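Local atomic coordinates of transcription factor SPN1 (Saccharomyces cerevisiae, PDB entry 3NFQ), a protein that regulates transcription by RNA polymerase II and may act in both TBP recruitment and post-recruitment steps of transcription. Residues S101-L106 / R123-Y128; A105-P110 / A139-K144. All blocks are in the same frame, centred on the assembly; numbering follows the deposited sequence.

Contact 1: residues S101-L106 / R123-Y128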
ATOM      1  N   SER A 101      -1.486   8.335  -3.966  1.00 15.97           N
ATOM      2  CA  SER A 101      -2.821   7.904  -3.543  1.00 16.90           C
ATOM      3  C   SER A 101      -2.780   7.079  -2.289  1.00 15.78           C
ATOM      4  O   SER A 101      -3.613   7.239  -1.388  1.00 16.87           O
ATOM      5  CB  SER A 101      -3.517   7.074  -4.615  1.00 17.14           C
ATOM      6  OG  SER A 101      -3.724   7.905  -5.749  1.00 22.42           O
ATOM      7  N   LEU A 102      -1.854   6.128  -2.240  1.00 14.81           N
ATOM      8  CA  LEU A 102      -1.764   5.317  -1.008  1.00 14.35           C
ATOM      9  C   LEU A 102      -1.313   6.088   0.221  1.00 14.00           C
ATOM     10  O   LEU A 102      -1.858   5.906   1.335  1.00 14.99           O
ATOM     11  CB  LEU A 102      -0.891   4.079  -1.235  1.00 13.93           C
ATOM     12  CG  LEU A 102      -1.438   3.051  -2.236  1.00 12.50           C
ATOM     13  CD1 LEU A 102      -0.435   1.866  -2.348  1.00 15.04           C
ATOM     14  CD2 LEU A 102      -2.764   2.540  -1.807  1.00 11.04           C
ATOM     15  N   PHE A 103      -0.332   6.967   0.058  1.00 14.72           N
ATOM     16  CA  PHE A 103       0.130   7.729   1.200  1.00 15.41           C
ATOM     17  C   PHE A 103      -0.963   8.715   1.661  1.00 15.21           C
ATOM     18  O   PHE A 103      -1.146   8.941   2.832  1.00 17.01           O
ATOM     19  CB  PHE A 103       1.470   8.438   0.883  1.00 14.40           C
ATOM     20  CG  PHE A 103       2.694   7.613   1.250  1.00 17.16           C
ATOM     21  CD1 PHE A 103       3.507   7.070   0.257  1.00 15.78           C
ATOM     22  CD2 PHE A 103       3.039   7.432   2.580  1.00 17.45           C
ATOM     23  CE1 PHE A 103       4.674   6.316   0.611  1.00 18.98           C
ATOM     24  CE2 PHE A 103       4.195   6.682   2.919  1.00 21.61           C
ATOM     25  CZ  PHE A 103       4.983   6.140   1.942  1.00 17.59           C
ATOM     26  N   ALA A 104      -1.748   9.263   0.751  1.00 17.01           N
ATOM     27  CA  ALA A 104      -2.810  10.143   1.206  1.00 18.27           C
ATOM     28  C   ALA A 104      -3.867   9.377   1.994  1.00 19.56           C
ATOM     29  O   ALA A 104      -4.398   9.856   3.013  1.00 19.41           O
ATOM     30  CB  ALA A 104      -3.467  10.897  -0.024  1.00 17.04           C
ATOM     31  N   ALA A 105      -4.190   8.167   1.537  1.00 19.36           N
ATOM     32  CA  ALA A 105      -5.112   7.311   2.264  1.00 20.55           C
ATOM     33  C   ALA A 105      -4.564   6.873   3.608  1.00 20.84           C
ATOM     34  O   ALA A 105      -5.319   6.833   4.565  1.00 23.92           O
ATOM     35  CB  ALA A 105      -5.503   6.082   1.388  1.00 21.01           C
ATOM     36  N   LEU A 106      -3.267   6.583   3.725  1.00 19.89           N
ATOM     37  CA  LEU A 106      -2.671   6.168   4.997  1.00 20.58           C
ATOM     38  C   LEU A 106      -2.616   7.337   6.003  1.00 24.13           C
ATOM     39  O   LEU A 106      -2.579   7.124   7.222  1.00 23.02           O
ATOM     40  CB  LEU A 106      -1.247   5.691   4.820  1.00 22.34           C
ATOM     41  CG  LEU A 106      -1.005   4.349   4.087  1.00 20.96           C
ATOM     42  CD1 LEU A 106       0.419   4.250   3.651  1.00 24.55           C
ATOM     43  CD2 LEU A 106      -1.402   3.182   5.031  1.00 22.81           C
ATOM     44  N   ARG A 123       8.980  -0.865   7.650  1.00 18.46           N
ATOM     45  CA  ARG A 123      10.275  -0.793   6.968  1.00 20.49           C
ATOM     46  C   ARG A 123      10.204  -0.237   5.581  1.00 17.70           C
ATOM     47  O   ARG A 123      11.147   0.372   5.131  1.00 17.88           O
ATOM     48  CB  ARG A 123      11.055  -2.108   6.947  1.00 21.29           C
ATOM     49  CG  ARG A 123      10.318  -3.288   6.470  1.00 27.20           C
ATOM     50  CD  ARG A 123      10.951  -4.646   7.137  1.00 28.47           C
ATOM     51  NE  ARG A 123      12.397  -4.536   7.344  1.00 41.12           N
ATOM     52  CZ  ARG A 123      13.271  -4.556   6.342  1.00 45.59           C
ATOM     53  NH1 ARG A 123      12.798  -4.693   5.109  1.00 45.50           N
ATOM     54  NH2 ARG A 123      14.593  -4.425   6.558  1.00 46.34           N
ATOM     55  N   VAL A 124       9.048  -0.385   4.942  1.00 17.28           N
ATOM     56  CA  VAL A 124       8.814   0.209   3.599  1.00 14.89           C
ATOM     57  C   VAL A 124       8.653   1.755   3.686  1.00 13.07           C
ATOM     58  O   VAL A 124       9.276   2.498   2.923  1.00 13.44           O
ATOM     59  CB  VAL A 124       7.634  -0.481   2.887  1.00 15.92           C
ATOM     60  CG1 VAL A 124       7.355   0.262   1.564  1.00 11.45           C
ATOM     61  CG2 VAL A 124       8.024  -1.989   2.513  1.00 13.96           C
ATOM     62  N   VAL A 125       7.901   2.231   4.671  1.00 15.31           N
ATOM     63  CA  VAL A 125       7.730   3.686   4.850  1.00 15.59           C
ATOM     64  C   VAL A 125       9.084   4.319   5.224  1.00 16.99           C
ATOM     65  O   VAL A 125       9.453   5.406   4.722  1.00 16.17           O
ATOM     66  CB  VAL A 125       6.577   4.020   5.863  1.00 15.67           C
ATOM     67  CG1 VAL A 125       6.489   5.549   6.162  1.00 18.82           C
ATOM     68  CG2 VAL A 125       5.261   3.535   5.294  1.00 16.87           C
ATOM     69  N   ILE A 126       9.871   3.631   6.049  1.00 16.70           N
ATOM     70  CA  ILE A 126      11.220   4.123   6.332  1.00 18.56           C
ATOM     71  C   ILE A 126      12.042   4.248   5.031  1.00 18.67           C
ATOM     72  O   ILE A 126      12.720   5.254   4.803  1.00 18.60           O
ATOM     73  CB  ILE A 126      11.937   3.234   7.398  1.00 17.99           C
ATOM     74  CG1 ILE A 126      11.272   3.445   8.770  1.00 20.64           C
ATOM     75  CG2 ILE A 126      13.467   3.577   7.460  1.00 20.04           C
ATOM     76  CD1 ILE A 126      11.605   2.439   9.847  1.00 21.83           C
ATOM     77  N   PHE A 127      11.982   3.233   4.164  1.00 16.69           N
ATOM     78  CA  PHE A 127      12.680   3.264   2.901  1.00 16.42           C
ATOM     79  C   PHE A 127      12.275   4.521   2.075  1.00 15.91           C
ATOM     80  O   PHE A 127      13.107   5.182   1.428  1.00 16.02           O
ATOM     81  CB  PHE A 127      12.352   1.971   2.098  1.00 16.99           C
ATOM     82  CG  PHE A 127      12.830   2.012   0.668  1.00 21.07           C
ATOM     83  CD1 PHE A 127      14.107   1.578   0.300  1.00 20.21           C
ATOM     84  CD2 PHE A 127      12.017   2.522  -0.326  1.00 22.32           C
ATOM     85  CE1 PHE A 127      14.559   1.661  -1.044  1.00 18.32           C
ATOM     86  CE2 PHE A 127      12.468   2.581  -1.647  1.00 21.20           C
ATOM     87  CZ  PHE A 127      13.697   2.167  -2.011  1.00 24.05           C
ATOM     88  N   TYR A 128      11.002   4.879   2.138  1.00 15.55           N
ATOM     89  CA  TYR A 128      10.536   6.083   1.390  1.00 15.99           C
ATOM     90  C   TYR A 128      11.198   7.387   1.939  1.00 17.70           C
ATOM     91  O   TYR A 128      11.407   8.353   1.191  1.00 16.00           O
ATOM     92  CB  TYR A 128       9.024   6.183   1.468  1.00 16.01           C
ATOM     93  CG  TYR A 128       8.386   5.470   0.280  1.00 16.86           C
ATOM     94  CD1 TYR A 128       8.298   4.082   0.268  1.00 16.60           C
ATOM     95  CD2 TYR A 128       7.881   6.177  -0.828  1.00 16.50           C
ATOM     96  CE1 TYR A 128       7.711   3.384  -0.831  1.00 14.68           C
ATOM     97  CE2 TYR A 128       7.274   5.482  -1.931  1.00 14.64           C
ATOM     98  CZ  TYR A 128       7.206   4.069  -1.907  1.00 17.02           C
ATOM     99  OH  TYR A 128       6.667   3.313  -2.934  1.00 16.27           O
TER

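Contact 2: residues A105-P110 / A139-K144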
ATOM      1  N   ALA A 105      -4.190   8.167   1.537  1.00 19.36           N
ATOM      2  CA  ALA A 105      -5.112   7.311   2.264  1.00 20.55           C
ATOM      3  C   ALA A 105      -4.564   6.873   3.608  1.00 20.84           C
ATOM      4  O   ALA A 105      -5.319   6.833   4.565  1.00 23.92           O
ATOM      5  CB  ALA A 105      -5.503   6.082   1.388  1.00 21.01           C
ATOM      6  N   LEU A 106      -3.267   6.583   3.725  1.00 19.89           N
ATOM      7  CA  LEU A 106      -2.671   6.168   4.997  1.00 20.58           C
ATOM      8  C   LEU A 106      -2.616   7.337   6.003  1.00 24.13           C
ATOM      9  O   LEU A 106      -2.579   7.124   7.222  1.00 23.02           O
ATOM     10  CB  LEU A 106      -1.247   5.691   4.820  1.00 22.34           C
ATOM     11  CG  LEU A 106      -1.005   4.349   4.087  1.00 20.96           C
ATOM     12  CD1 LEU A 106       0.419   4.250   3.651  1.00 24.55           C
ATOM     13  CD2 LEU A 106      -1.402   3.182   5.031  1.00 22.81           C
ATOM     14  N   ASN A 107      -2.642   8.562   5.482  1.00 25.28           N
ATOM     15  CA  ASN A 107      -2.518   9.745   6.329  1.00 27.73           C
ATOM     16  C   ASN A 107      -3.694   9.871   7.292  1.00 29.00           C
ATOM     17  O   ASN A 107      -3.570  10.451   8.370  1.00 29.83           O
ATOM     18  CB  ASN A 107      -2.380  10.985   5.455  1.00 27.95           C
ATOM     19  CG  ASN A 107      -2.189  12.222   6.271  1.00 29.28           C
ATOM     20  OD1 ASN A 107      -3.068  13.053   6.345  1.00 31.81           O
ATOM     21  ND2 ASN A 107      -1.118  12.270   7.000  1.00 21.70           N
ATOM     22  N   ASP A 108      -4.812   9.268   6.916  1.00 30.84           N
ATOM     23  CA  ASP A 108      -6.059   9.314   7.660  1.00 31.86           C
ATOM     24  C   ASP A 108      -6.361   8.073   8.553  1.00 30.70           C
ATOM     25  O   ASP A 108      -7.354   8.071   9.281  1.00 31.06           O
ATOM     26  CB  ASP A 108      -7.217   9.452   6.659  1.00 34.33           C
ATOM     27  CG  ASP A 108      -7.194  10.772   5.886  1.00 38.23           C
ATOM     28  OD1 ASP A 108      -6.983  11.837   6.507  1.00 42.28           O
ATOM     29  OD2 ASP A 108      -7.394  10.722   4.649  1.00 43.43           O
ATOM     30  N   LEU A 109      -5.532   7.032   8.490  1.00 28.07           N
ATOM     31  CA  LEU A 109      -5.772   5.789   9.198  1.00 26.55           C
ATOM     32  C   LEU A 109      -5.073   5.788  10.532  1.00 25.09           C
ATOM     33  O   LEU A 109      -3.932   6.225  10.603  1.00 25.53           O
ATOM     34  CB  LEU A 109      -5.171   4.625   8.398  1.00 25.51           C
ATOM     35  CG  LEU A 109      -6.000   3.603   7.665  1.00 30.48           C
ATOM     36  CD1 LEU A 109      -5.050   2.470   7.239  1.00 26.97           C
ATOM     37  CD2 LEU A 109      -7.159   3.015   8.515  1.00 30.08           C
ATOM     38  N   PRO A 110      -5.753   5.326  11.602  1.00 25.70           N
ATOM     39  CA  PRO A 110      -5.091   5.305  12.909  1.00 25.27           C
ATOM     40  C   PRO A 110      -4.027   4.190  13.110  1.00 25.37           C
ATOM     41  O   PRO A 110      -4.148   3.346  14.021  1.00 26.72           O
ATOM     42  CB  PRO A 110      -6.261   5.194  13.901  1.00 24.55           C
ATOM     43  CG  PRO A 110      -7.360   4.539  13.105  1.00 27.92           C
ATOM     44  CD  PRO A 110      -7.183   4.948  11.685  1.00 24.03           C
ATOM     45  N   ALA A 139       8.490  11.834   0.548  1.00 16.50           N
ATOM     46  CA  ALA A 139       9.514  11.408   1.503  1.00 16.76           C
ATOM     47  C   ALA A 139       9.258  12.067   2.865  1.00 17.26           C
ATOM     48  O   ALA A 139       9.330  11.420   3.920  1.00 15.04           O
ATOM     49  CB  ALA A 139      10.941  11.736   0.967  1.00 16.08           C
ATOM     50  N   ARG A 140       8.866  13.348   2.827  1.00 17.54           N
ATOM     51  CA  ARG A 140       8.586  14.083   4.066  1.00 17.81           C
ATOM     52  C   ARG A 140       7.293  13.641   4.702  1.00 17.42           C
ATOM     53  O   ARG A 140       7.154  13.597   5.904  1.00 16.11           O
ATOM     54  CB  ARG A 140       8.569  15.586   3.757  1.00 18.16           C
ATOM     55  CG  ARG A 140       9.934  16.124   3.362  1.00 21.02           C
ATOM     56  CD  ARG A 140      11.060  15.855   4.434  1.00 29.97           C
ATOM     57  NE  ARG A 140      12.134  15.319   3.652  1.00 39.33           N
ATOM     58  CZ  ARG A 140      12.571  14.052   3.648  1.00 41.27           C
ATOM     59  NH1 ARG A 140      12.164  13.111   4.516  1.00 42.72           N
ATOM     60  NH2 ARG A 140      13.491  13.749   2.769  1.00 42.51           N
ATOM     61  N   LEU A 141       6.295  13.342   3.885  1.00 16.53           N
ATOM     62  CA  LEU A 141       5.056  12.802   4.406  1.00 17.56           C
ATOM     63  C   LEU A 141       5.348  11.437   5.065  1.00 18.33           C
ATOM     64  O   LEU A 141       4.853  11.166   6.167  1.00 19.68           O
ATOM     65  CB  LEU A 141       3.937  12.743   3.322  1.00 16.20           C
ATOM     66  CG  LEU A 141       2.691  11.926   3.739  1.00 15.79           C
ATOM     67  CD1 LEU A 141       1.992  12.447   4.981  1.00 17.87           C
ATOM     68  CD2 LEU A 141       1.725  11.873   2.506  1.00 17.87           C
ATOM     69  N   ALA A 142       6.205  10.613   4.442  1.00 19.02           N
ATOM     70  CA  ALA A 142       6.557   9.296   5.018  1.00 16.96           C
ATOM     71  C   ALA A 142       7.251   9.506   6.379  1.00 18.60           C
ATOM     72  O   ALA A 142       6.986   8.808   7.321  1.00 18.14           O
ATOM     73  CB  ALA A 142       7.465   8.512   4.029  1.00 15.68           C
ATOM     74  N   GLU A 143       8.124  10.501   6.472  1.00 18.64           N
ATOM     75  CA  GLU A 143       8.826  10.807   7.713  1.00 20.78           C
ATOM     76  C   GLU A 143       7.871  11.315   8.799  1.00 20.42           C
ATOM     77  O   GLU A 143       8.013  10.944   9.956  1.00 18.95           O
ATOM     78  CB  GLU A 143       9.937  11.823   7.381  1.00 22.15           C
ATOM     79  CG  GLU A 143      10.527  12.502   8.511  1.00 25.11           C
ATOM     80  CD  GLU A 143      11.380  13.670   8.050  1.00 33.65           C
ATOM     81  OE1 GLU A 143      11.122  14.771   8.591  1.00 35.42           O
ATOM     82  OE2 GLU A 143      12.240  13.483   7.112  1.00 34.21           O
ATOM     83  N   LYS A 144       6.888  12.131   8.427  1.00 18.25           N
ATOM     84  CA  LYS A 144       5.840  12.558   9.369  1.00 18.81           C
ATOM     85  C   LYS A 144       5.012  11.389   9.850  1.00 19.22           C
ATOM     86  O   LYS A 144       4.688  11.282  11.036  1.00 17.43           O
ATOM     87  CB  LYS A 144       4.895  13.566   8.705  1.00 19.28           C
ATOM     88  CG  LYS A 144       3.712  13.922   9.612  1.00 22.75           C
ATOM     89  CD  LYS A 144       2.571  14.466   8.742  1.00 27.97           C
ATOM     90  CE  LYS A 144       1.180  14.147   9.301  1.00 29.96           C
ATOM     91  NZ  LYS A 144       0.278  15.201   8.608  1.00 34.69           N
TER
HETATM   92  O   HOH W   1      -2.337  14.908   8.894  1.00 35.57           O

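Contact 1: residues S101-L106 / R123-Y128
Phe103 and Tyr128 meet with nearly matching first torsions, chi1 -91° and -92°, each well off a staggered position; the phenylalanine ring is thereby carried out toward helix 121-130, where its far end reaches one face of the tyrosine. The pair is T-shaped (edge-to-face): the ring centroids lie 5.1 Å apart and the planes stand at 63°. The closest atom is Phe103 CE1, which sits above the rim of the tyrosine ring rather than over its middle, 3.5 Å from Tyr128 CD2, with Phe103 CZ beside it near Tyr128 CG. Both segments are helical, 101-106 within helix 96-107 and 123-128 within helix 121-130, and the contact lies in the buried interior of the TFIIS N-terminal-like helical bundle. At the other meta carbon, Phe103 CE2 is 4.1 Å from Val125 CG2, the methyl coming in obliquely, and Val125 CG1 is equally near. Leu141 and Leu145 of helix 136-149 also pack on Phe103. An alanine in place of Phe103 removes the ring, and would probably open a gap between the two helices and leave the Tyr128 face without its edge-on partner. The tyrosine's polar end is held separately, by a hydrogen bond between Tyr128 OH and Leu85 O.

Contact 2: residues A105-P110 / A139-K144
Asn107 faces Leu141 and Lys144 at the surface of the TFIIS N-terminal-like helical bundle, where the last part of helix 96-107 passes helix 136-149. The backbones are nearest at Asn107 and Leu141, whose CA atoms are 8.4 Å apart, and the segments bury 101 Å² in all, which makes this a modest contact carried by three side chains.

The direct part is van der Waals contact. Asn107 ND2 lies 3.7 Å from Leu141 CD1, the amide and the leucine crossing at a slant. The lysine meets the same amide nitrogen with the end of its chain: Asn107 ND2 is 3.8 Å from Lys144 CE, and slightly nearer, 3.6 Å, to Lys144 NZ. Both of these nitrogens are donors, so they do not pair with each other directly. The asparagine reaches across because its CG is anti to the backbone N (chi1 -178°), which extends the amide toward the other helix. Leu145, one turn on from Leu141, also touches Asn107.

The polar part runs through a water, which joins the amide oxygen and the ammonium group although no direct hydrogen bond links the two segments. Lys144 crosses the asparagine at about a right angle, and its chain, bent at chi3 (148°), carries the ammonium group to the water. The nearby ammonium charge would probably polarise the water, strengthening its donation to the amide oxygen. In this bridge the water accepts from Lys144 NZ at 2.6 Å and donates to Asn107 OD1 at 3.2 Å.

In the fold
Both contacts start from helix 96-107, which meets helix 121-130 in contact 1 and helix 136-149 in contact 2; those two partners follow each other in the chain. The contact centres are about 6 Å apart, with contact 1 about 7 Å and contact 2 about 12 Å from the centre of the chain; contact 1 is buried and contact 2 lies at the surface, and the two share Ala105 and Leu106. Direct packing joins them: Phe103 CB lies 3.8 Å from Leu141 CD2, and Tyr128 CB lies 3.8 Å from Ala142 CB. Val125 CG1 also comes within 3.5 Å of Ala142 O. Thus helices 96-107, 121-130 and 136-149 pack against one another within the TFIIS N-terminal-like bundle.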